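Local coordinates for protein inorganic pyrophosphatase (PDB 2BQX) that catalyses the hydrolysis of inorganic pyrophosphate to two phosphate ions with magnesium as cofactor, working as a homohexamer, at residues S25-Y29 with V40-L44; Q48-Y54 with F136-Y140; V91-E97 with K147-G153. One frame throughout, in Å; residues are numbered along the deposited sequence.

Contact 1: S25-Y29 with V40-L44; sequences SNIKY and VDRVL
The carbonyl oxygen of Lys-28 is gripped by two backbone N-H groups of the facing strand. Asp-41 N reaches Lys-28 O at 2.9 Å and Arg-42 N reaches it at 3.1 Å, both in the carbonyl plane. Two residues facing one make this a classic beta bulge. It shifts the register of the antiparallel hairpin formed by strands 27-31 and 38-43. In return, Lys-28 N gives a short bond of 2.7 Å to Arg-42 O. Towards the turn at residue 25, Leu-44 N binds Asn-26 O at 2.9 Å, and Leu-44 CD1 packs on Asn-26 CB at 3.9 Å. Ser-25 OG accepts from Ile-27 N in an ST turn.

The bulge brings Asp-41 alongside Lys-28, the two side chains pointing the same way. The lysine chain runs out extended from CB and bends at its last torsion (chi4 -66°), which carries NZ to Asp-41 OD1 at 2.9 Å. This salt bridge meets the carboxylate on its anti side, 35° out of its plane. The end of the Arg-42 side chain turns away from Lys-28. Its NE binds Lys-111 O of a second subunit, and its NH2 pairs with Glu-144 of the same chain.

The face that carries Ile-27, Tyr-29, Val-40 and Val-43 is largely apolar. Val-40 CG2 lies obliquely against Tyr-29, 3.8 Å from CE1, while Ile-27 CG2 lies against one face of that ring, toward its rim. Tyr-29 OH bonds to Gln-79 N of the second subunit.

Lys-28 and Arg-42 are both predicted to bind substrate. They sit opposite each other, and their side chains leave from the same face of the hairpin. The salt bridge to Asp-41 probably limits where the lysine ammonium group can move.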
# COMPACT_ATOMS: atom_id res chain seq x y z
N SER A 25 -0.23 -11.05 -3.20
CA SER A 25 0.75 -10.76 -4.24
C SER A 25 0.44 -11.50 -5.54
O SER A 25 -0.25 -12.52 -5.52
CB SER A 25 2.16 -11.15 -3.76
OG SER A 25 3.12 -10.96 -4.78
N ASN A 26 0.93 -10.98 -6.66
CA ASN A 26 0.75 -11.64 -7.95
C ASN A 26 2.13 -12.08 -8.43
O ASN A 26 2.32 -12.41 -9.59
CB ASN A 26 0.08 -10.70 -8.97
CG ASN A 26 0.94 -9.50 -9.33
OD1 ASN A 26 1.83 -9.11 -8.58
ND2 ASN A 26 0.65 -8.89 -10.48
N ILE A 27 3.09 -12.09 -7.51
CA ILE A 27 4.45 -12.50 -7.85
C ILE A 27 4.83 -13.78 -7.10
O ILE A 27 4.87 -13.81 -5.87
CB ILE A 27 5.49 -11.42 -7.49
CG1 ILE A 27 5.18 -10.12 -8.23
CG2 ILE A 27 6.90 -11.92 -7.86
CD1 ILE A 27 6.06 -8.95 -7.83
N LYS A 28 5.11 -14.84 -7.85
CA LYS A 28 5.52 -16.09 -7.23
C LYS A 28 7.04 -16.17 -7.18
O LYS A 28 7.70 -16.06 -8.21
CB LYS A 28 4.99 -17.28 -8.04
CG LYS A 28 5.46 -18.64 -7.55
CD LYS A 28 4.94 -19.75 -8.46
CE LYS A 28 5.32 -21.13 -7.94
NZ LYS A 28 6.79 -21.36 -7.98
N TYR A 29 7.60 -16.33 -5.98
CA TYR A 29 9.04 -16.46 -5.83
C TYR A 29 9.31 -17.95 -5.61
O TYR A 29 8.39 -18.73 -5.35
CB TYR A 29 9.55 -15.69 -4.60
CG TYR A 29 9.46 -14.19 -4.73
CD1 TYR A 29 10.47 -13.45 -5.35
CD2 TYR A 29 8.33 -13.51 -4.27
CE1 TYR A 29 10.36 -12.07 -5.51
CE2 TYR A 29 8.21 -12.13 -4.42
CZ TYR A 29 9.23 -11.42 -5.05
OH TYR A 29 9.11 -10.06 -5.24
N VAL A 40 12.77 -14.92 -8.59
CA VAL A 40 11.49 -14.45 -9.10
C VAL A 40 11.13 -15.54 -10.10
O VAL A 40 11.85 -15.75 -11.07
CB VAL A 40 11.63 -13.12 -9.85
CG1 VAL A 40 10.29 -12.73 -10.46
CG2 VAL A 40 12.12 -12.03 -8.89
N ASP A 41 10.03 -16.23 -9.85
CA ASP A 41 9.64 -17.34 -10.73
C ASP A 41 8.54 -17.00 -11.73
O ASP A 41 8.62 -17.38 -12.90
CB ASP A 41 9.21 -18.53 -9.86
CG ASP A 41 9.02 -19.80 -10.66
OD1 ASP A 41 8.00 -20.47 -10.45
OD2 ASP A 41 9.90 -20.14 -11.49
N ARG A 42 7.52 -16.29 -11.28
CA ARG A 42 6.43 -15.97 -12.19
C ARG A 42 5.58 -14.81 -11.73
O ARG A 42 5.40 -14.60 -10.53
CB ARG A 42 5.55 -17.21 -12.36
CG ARG A 42 4.27 -17.00 -13.16
CD ARG A 42 4.58 -16.80 -14.63
NE ARG A 42 5.57 -17.76 -15.10
CZ ARG A 42 5.45 -19.08 -15.00
NH1 ARG A 42 6.42 -19.87 -15.45
NH2 ARG A 42 4.36 -19.61 -14.45
N VAL A 43 5.08 -14.04 -12.69
CA VAL A 43 4.17 -12.95 -12.39
C VAL A 43 2.89 -13.44 -13.04
O VAL A 43 2.86 -13.73 -14.24
CB VAL A 43 4.60 -11.62 -13.04
CG1 VAL A 43 3.57 -10.54 -12.72
CG2 VAL A 43 5.97 -11.19 -12.52
N LEU A 44 1.84 -13.57 -12.24
CA LEU A 44 0.55 -14.06 -12.74
C LEU A 44 0.15 -13.36 -14.04
O LEU A 44 0.26 -12.15 -14.16
CB LEU A 44 -0.53 -13.85 -11.68
CG LEU A 44 -0.38 -14.63 -10.37
CD1 LEU A 44 -1.51 -14.27 -9.43
CD2 LEU A 44 -0.38 -16.14 -10.65

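Contact 2: Q48-Y54 with F136-Y140; sequences QNYPANY and FFETY
Aromatic packing carries most of this contact, and Phe-136 is its centre. The ring of Phe-136 turns an edge to the face of Tyr-50 in an edge-to-face pair. The centroids are 4.8 Å apart and the planes 56° apart, with Phe-136 CZ sitting over the middle of the tyrosine ring. Phe-136 has CG anti to its own N (chi1 173°), which sends the ring off the helix towards the 48-54 loop. There Pro-51 CD lies over one face of the phenylalanine in a CH-pi contact, 3.6 Å from the centroid. Tyr-140 CB lies nearer the rim of the opposite face, so the ring has a neighbour on each side.

Other rings meet more lightly. Tyr-50 OH approaches the edge of the Tyr-140 ring, 3.7 Å from CE2. Tyr-54 CE2 and Phe-137 CZ touch edge to edge at 4.2 Å.

The polar contacts come from Gln-48. Its NE2 makes a weak, bent hydrogen bond of 2.9 Å to Thr-139 OG1, whose stronger partner is His-135 O one helical turn back. A water lies 2.7 Å from both Gln-48 OE1 and Tyr-140 O and can link the two segments.

The loop before strand 53-56 is thereby fixed to the C-terminal end of helix 127-139. Tyr-54 and Tyr-140, one from each side, are predicted substrate ligands, and Tyr-54 OH bonds to Lys-103. This is consistent with an aromatic cluster at the border of the active site of a family I soluble pyrophosphatase.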
# COMPACT_ATOMS: atom_id res chain seq x y z
N GLN A 48 -5.17 -11.45 -10.98
CA GLN A 48 -5.43 -12.23 -9.78
C GLN A 48 -4.37 -12.01 -8.72
O GLN A 48 -3.37 -11.34 -8.96
CB GLN A 48 -5.49 -13.71 -10.14
CG GLN A 48 -6.67 -14.09 -11.02
CD GLN A 48 -6.53 -15.49 -11.61
OE1 GLN A 48 -5.81 -15.70 -12.59
NE2 GLN A 48 -7.23 -16.45 -11.02
N ASN A 49 -4.59 -12.57 -7.54
CA ASN A 49 -3.64 -12.45 -6.45
C ASN A 49 -3.78 -13.66 -5.56
O ASN A 49 -4.88 -14.18 -5.38
CB ASN A 49 -3.88 -11.15 -5.67
CG ASN A 49 -5.35 -10.77 -5.60
OD1 ASN A 49 -5.91 -10.22 -6.56
ND2 ASN A 49 -5.97 -11.05 -4.47
N TYR A 50 -2.66 -14.14 -5.01
CA TYR A 50 -2.71 -15.31 -4.15
C TYR A 50 -3.62 -15.11 -2.95
O TYR A 50 -3.47 -14.15 -2.19
CB TYR A 50 -1.31 -15.72 -3.70
CG TYR A 50 -0.58 -16.51 -4.76
CD1 TYR A 50 0.01 -15.89 -5.86
CD2 TYR A 50 -0.50 -17.90 -4.67
CE1 TYR A 50 0.65 -16.64 -6.84
CE2 TYR A 50 0.14 -18.65 -5.64
CZ TYR A 50 0.71 -18.02 -6.72
OH TYR A 50 1.35 -18.77 -7.69
N PRO A 51 -4.60 -16.01 -2.76
CA PRO A 51 -5.56 -15.94 -1.66
C PRO A 51 -5.01 -16.28 -0.28
O PRO A 51 -5.72 -16.22 0.72
CB PRO A 51 -6.65 -16.90 -2.11
CG PRO A 51 -5.88 -17.97 -2.80
CD PRO A 51 -4.87 -17.18 -3.63
N ALA A 52 -3.73 -16.65 -0.23
CA ALA A 52 -3.09 -16.98 1.04
C ALA A 52 -1.60 -16.94 0.87
O ALA A 52 -1.10 -16.81 -0.25
CB ALA A 52 -3.50 -18.37 1.51
N ASN A 53 -0.88 -17.03 1.98
CA ASN A 53 0.56 -17.07 1.93
C ASN A 53 0.81 -18.48 1.40
O ASN A 53 0.03 -19.39 1.67
CB ASN A 53 1.14 -16.88 3.33
CG ASN A 53 0.81 -15.50 3.89
OD1 ASN A 53 1.27 -14.48 3.37
ND2 ASN A 53 0.00 -15.47 4.96
N TYR A 54 1.90 -18.65 0.66
CA TYR A 54 2.21 -19.92 0.04
C TYR A 54 3.68 -20.31 0.21
O TYR A 54 4.56 -19.46 0.06
CB TYR A 54 1.87 -19.81 -1.45
CG TYR A 54 2.03 -21.07 -2.25
CD1 TYR A 54 3.29 -21.54 -2.63
CD2 TYR A 54 0.91 -21.78 -2.65
CE1 TYR A 54 3.41 -22.71 -3.40
CE2 TYR A 54 1.02 -22.93 -3.41
CZ TYR A 54 2.27 -23.39 -3.78
OH TYR A 54 2.34 -24.54 -4.52
N PHE A 136 -9.23 -19.94 -7.44
CA PHE A 136 -7.94 -19.35 -7.79
C PHE A 136 -7.07 -20.37 -8.52
O PHE A 136 -6.53 -20.10 -9.60
CB PHE A 136 -7.20 -18.88 -6.54
CG PHE A 136 -5.79 -18.43 -6.82
CD1 PHE A 136 -5.54 -17.17 -7.35
CD2 PHE A 136 -4.72 -19.28 -6.57
CE1 PHE A 136 -4.24 -16.76 -7.63
CE2 PHE A 136 -3.41 -18.88 -6.84
CZ PHE A 136 -3.17 -17.62 -7.38
N PHE A 137 -6.93 -21.55 -7.94
CA PHE A 137 -6.11 -22.58 -8.56
C PHE A 137 -6.75 -23.08 -9.85
O PHE A 137 -6.05 -23.45 -10.80
CB PHE A 137 -5.88 -23.73 -7.57
CG PHE A 137 -4.89 -23.39 -6.50
CD1 PHE A 137 -3.53 -23.31 -6.80
CD2 PHE A 137 -5.31 -23.11 -5.20
CE1 PHE A 137 -2.61 -22.94 -5.82
CE2 PHE A 137 -4.40 -22.75 -4.22
CZ PHE A 137 -3.04 -22.66 -4.53
N GLU A 138 -8.07 -23.06 -9.89
CA GLU A 138 -8.78 -23.51 -11.08
C GLU A 138 -8.59 -22.57 -12.27
O GLU A 138 -8.70 -23.00 -13.42
CB GLU A 138 -10.27 -23.63 -10.76
CG GLU A 138 -11.03 -24.58 -11.67
CD GLU A 138 -11.50 -25.81 -10.92
OE1 GLU A 138 -12.44 -25.69 -10.09
OE2 GLU A 138 -10.93 -26.90 -11.15
N THR A 139 -8.27 -21.30 -12.01
CA THR A 139 -8.13 -20.34 -13.10
C THR A 139 -6.82 -19.56 -13.26
O THR A 139 -6.59 -18.97 -14.31
CB THR A 139 -9.23 -19.27 -13.01
OG1 THR A 139 -9.06 -18.50 -11.80
CG2 THR A 139 -10.61 -19.91 -13.00
N TYR A 140 -5.97 -19.56 -12.24
CA TYR A 140 -4.74 -18.77 -12.30
C TYR A 140 -3.74 -19.16 -13.39
O TYR A 140 -2.83 -18.39 -13.70
CB TYR A 140 -4.07 -18.74 -10.92
CG TYR A 140 -3.16 -19.90 -10.57
CD1 TYR A 140 -3.60 -21.22 -10.67
CD2 TYR A 140 -1.88 -19.66 -10.08
CE1 TYR A 140 -2.78 -22.27 -10.27
CE2 TYR A 140 -1.05 -20.71 -9.68
CZ TYR A 140 -1.51 -22.01 -9.78
OH TYR A 140 -0.70 -23.05 -9.37
O HOH W 1 -3.37 -15.72 -13.64

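Contact 3: V91-E97 with K147-G153; sequences VLNMEDE and KWVKVKG
Glu-95 and Lys-150 form an antiparallel hydrogen-bonded pair. Lys-150 N meets Glu-95 O at 2.7 Å, and Glu-95 N meets Lys-150 O at 2.8 Å. Two residues earlier in strand 83-96, Asn-93 O takes Lys-152 N at 2.8 Å and, weakly, Gly-153 N. Asn-93 N binds Gly-153 O at 3.0 Å. Lys-152 and Gly-153 share one partner in a classic beta bulge.

On the sheet face that carries Glu-95 and Lys-150, Glu-95 OE1 forms a salt bridge with Lys-152 NZ at 3.2 Å. Its OE2 lies at the edge of the Trp-148 ring, 3.3 Å from CH2. Trp-148 CG sits between backbone N and carbonyl carbon (chi1 52°), which lays one face of the indole on the backbone of Asp-96 and Glu-97. Lys-150 NZ lies over the opposite face, toward its rim. Glu-97 OE2 accepts from Trp-148 N.

Strands 83-96 and 149-156 are antiparallel neighbours in the curled central pyrophosphatase sheet. On the other face, Met-94 SD touches Val-149 CG1 at 3.8 Å, and Leu-92 CD1 packs on Val-151 CG1 at 3.6 Å. Phe-137 of helix 127-139 touches Leu-92 and Met-94. At the outer edge of strand 149-156, Glu-138 OE2 accepts from Val-151 N.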
# COMPACT_ATOMS: atom_id res chain seq x y z
N VAL A 91 -6.19 -30.40 3.32
CA VAL A 91 -5.39 -30.49 2.10
C VAL A 91 -6.27 -30.29 0.87
O VAL A 91 -7.43 -30.68 0.85
CB VAL A 91 -4.66 -31.87 2.00
CG1 VAL A 91 -5.67 -33.00 1.98
CG2 VAL A 91 -3.78 -31.91 0.76
N LEU A 92 -5.70 -29.63 -0.15
CA LEU A 92 -6.41 -29.38 -1.40
C LEU A 92 -5.80 -30.23 -2.50
O LEU A 92 -4.60 -30.12 -2.80
CB LEU A 92 -6.31 -27.89 -1.78
CG LEU A 92 -6.93 -27.47 -3.13
CD1 LEU A 92 -8.39 -27.87 -3.19
CD2 LEU A 92 -6.78 -25.96 -3.29
N ASN A 93 -6.62 -31.08 -3.11
CA ASN A 93 -6.17 -31.97 -4.18
C ASN A 93 -6.52 -31.41 -5.55
O ASN A 93 -7.64 -30.96 -5.78
CB ASN A 93 -6.82 -33.34 -3.99
CG ASN A 93 -6.42 -34.00 -2.68
OD1 ASN A 93 -7.24 -34.65 -2.02
ND2 ASN A 93 -5.16 -33.85 -2.30
N MET A 94 -5.56 -31.45 -6.47
CA MET A 94 -5.79 -30.95 -7.82
C MET A 94 -4.93 -31.68 -8.83
O MET A 94 -3.91 -32.29 -8.50
CB MET A 94 -5.47 -29.45 -7.88
CG MET A 94 -4.04 -29.11 -7.50
SD MET A 94 -3.77 -27.32 -7.40
CE MET A 94 -4.65 -26.95 -5.92
N GLU A 95 -5.34 -31.60 -10.09
CA GLU A 95 -4.61 -32.24 -11.17
C GLU A 95 -4.17 -31.16 -12.15
O GLU A 95 -4.96 -30.30 -12.52
CB GLU A 95 -5.52 -33.23 -11.90
CG GLU A 95 -4.82 -33.99 -13.02
CD GLU A 95 -5.80 -34.59 -14.01
OE1 GLU A 95 -7.01 -34.63 -13.72
OE2 GLU A 95 -5.34 -35.03 -15.09
N ASP A 96 -2.90 -31.19 -12.55
CA ASP A 96 -2.41 -30.23 -13.54
C ASP A 96 -1.83 -31.01 -14.71
O ASP A 96 -1.95 -32.23 -14.78
CB ASP A 96 -1.37 -29.26 -12.96
CG ASP A 96 -0.12 -29.94 -12.44
OD1 ASP A 96 0.25 -31.02 -12.94
OD2 ASP A 96 0.51 -29.35 -11.53
N GLU A 97 -1.21 -30.30 -15.65
CA GLU A 97 -0.65 -30.95 -16.83
C GLU A 97 0.47 -31.95 -16.52
O GLU A 97 0.82 -32.77 -17.37
CB GLU A 97 -0.12 -29.91 -17.83
CG GLU A 97 1.19 -29.26 -17.42
CD GLU A 97 1.01 -28.23 -16.32
OE1 GLU A 97 2.03 -27.85 -15.70
OE2 GLU A 97 -0.13 -27.80 -16.07
N LYS A 147 -0.56 -25.24 -19.99
CA LYS A 147 -0.71 -25.49 -18.56
C LYS A 147 -2.18 -25.37 -18.16
O LYS A 147 -2.94 -24.63 -18.77
CB LYS A 147 0.14 -24.51 -17.76
CG LYS A 147 1.64 -24.75 -17.91
CD LYS A 147 2.45 -23.70 -17.18
CE LYS A 147 3.94 -24.00 -17.25
NZ LYS A 147 4.28 -25.23 -16.48
N TRP A 148 -2.57 -26.11 -17.13
CA TRP A 148 -3.95 -26.08 -16.66
C TRP A 148 -4.08 -26.76 -15.31
O TRP A 148 -3.20 -27.53 -14.90
CB TRP A 148 -4.88 -26.79 -17.66
CG TRP A 148 -4.42 -28.18 -18.04
CD1 TRP A 148 -3.63 -28.52 -19.10
CD2 TRP A 148 -4.71 -29.40 -17.34
NE1 TRP A 148 -3.41 -29.88 -19.11
CE2 TRP A 148 -4.05 -30.45 -18.03
CE3 TRP A 148 -5.45 -29.72 -16.19
CZ2 TRP A 148 -4.12 -31.78 -17.62
CZ3 TRP A 148 -5.51 -31.04 -15.78
CH2 TRP A 148 -4.85 -32.06 -16.49
N VAL A 149 -5.17 -26.47 -14.61
CA VAL A 149 -5.41 -27.05 -13.30
C VAL A 149 -6.87 -27.45 -13.13
O VAL A 149 -7.77 -26.66 -13.39
CB VAL A 149 -5.06 -26.06 -12.16
CG1 VAL A 149 -5.30 -26.72 -10.81
CG2 VAL A 149 -3.61 -25.61 -12.28
N LYS A 150 -7.09 -28.69 -12.70
CA LYS A 150 -8.43 -29.19 -12.43
C LYS A 150 -8.46 -29.51 -10.95
O LYS A 150 -7.86 -30.49 -10.51
CB LYS A 150 -8.73 -30.46 -13.23
CG LYS A 150 -8.92 -30.26 -14.73
CD LYS A 150 -9.28 -31.60 -15.38
CE LYS A 150 -9.57 -31.45 -16.87
NZ LYS A 150 -8.37 -31.08 -17.67
N VAL A 151 -9.15 -28.68 -10.17
CA VAL A 151 -9.23 -28.89 -8.73
C VAL A 151 -10.23 -29.98 -8.38
O VAL A 151 -11.35 -29.99 -8.89
CB VAL A 151 -9.65 -27.59 -8.02
CG1 VAL A 151 -9.67 -27.81 -6.52
CG2 VAL A 151 -8.69 -26.47 -8.38
N LYS A 152 -9.84 -30.90 -7.51
CA LYS A 152 -10.73 -31.98 -7.11
C LYS A 152 -11.58 -31.55 -5.91
O LYS A 152 -12.81 -31.61 -5.96
CB LYS A 152 -9.94 -33.24 -6.75
CG LYS A 152 -8.98 -33.70 -7.84
CD LYS A 152 -9.71 -33.95 -9.16
CE LYS A 152 -8.72 -34.34 -10.25
NZ LYS A 152 -9.37 -34.49 -11.58
N GLY A 153 -10.91 -31.11 -4.85
CA GLY A 153 -11.62 -30.68 -3.66
C GLY A 153 -10.73 -30.74 -2.44
O GLY A 153 -9.56 -31.09 -2.54

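Overall arrangement
Contact 1 closes before contact 2 opens along the chain, whereas the segments of contacts 2 and 3 alternate. Contact 2 sits between the others. Its centre is about 11 Å from that of contact 1 and about 12 Å from that of contact 3, while contacts 1 and 3 have centres about 19 Å apart and do not touch. The 27-31/38-43 hairpin of contact 1 meets contact 2 through Tyr-50 and Leu-44. Strand 53-56 and strands 83-96 and 149-156 belong to the central sheet, and helix 127-139 ties contacts 2 and 3. Contacts 1 and 2 hold four predicted substrate ligands, and contact 3 lies beside contact 2, with Met-94 near Asp-101 and Val-149 near Tyr-140.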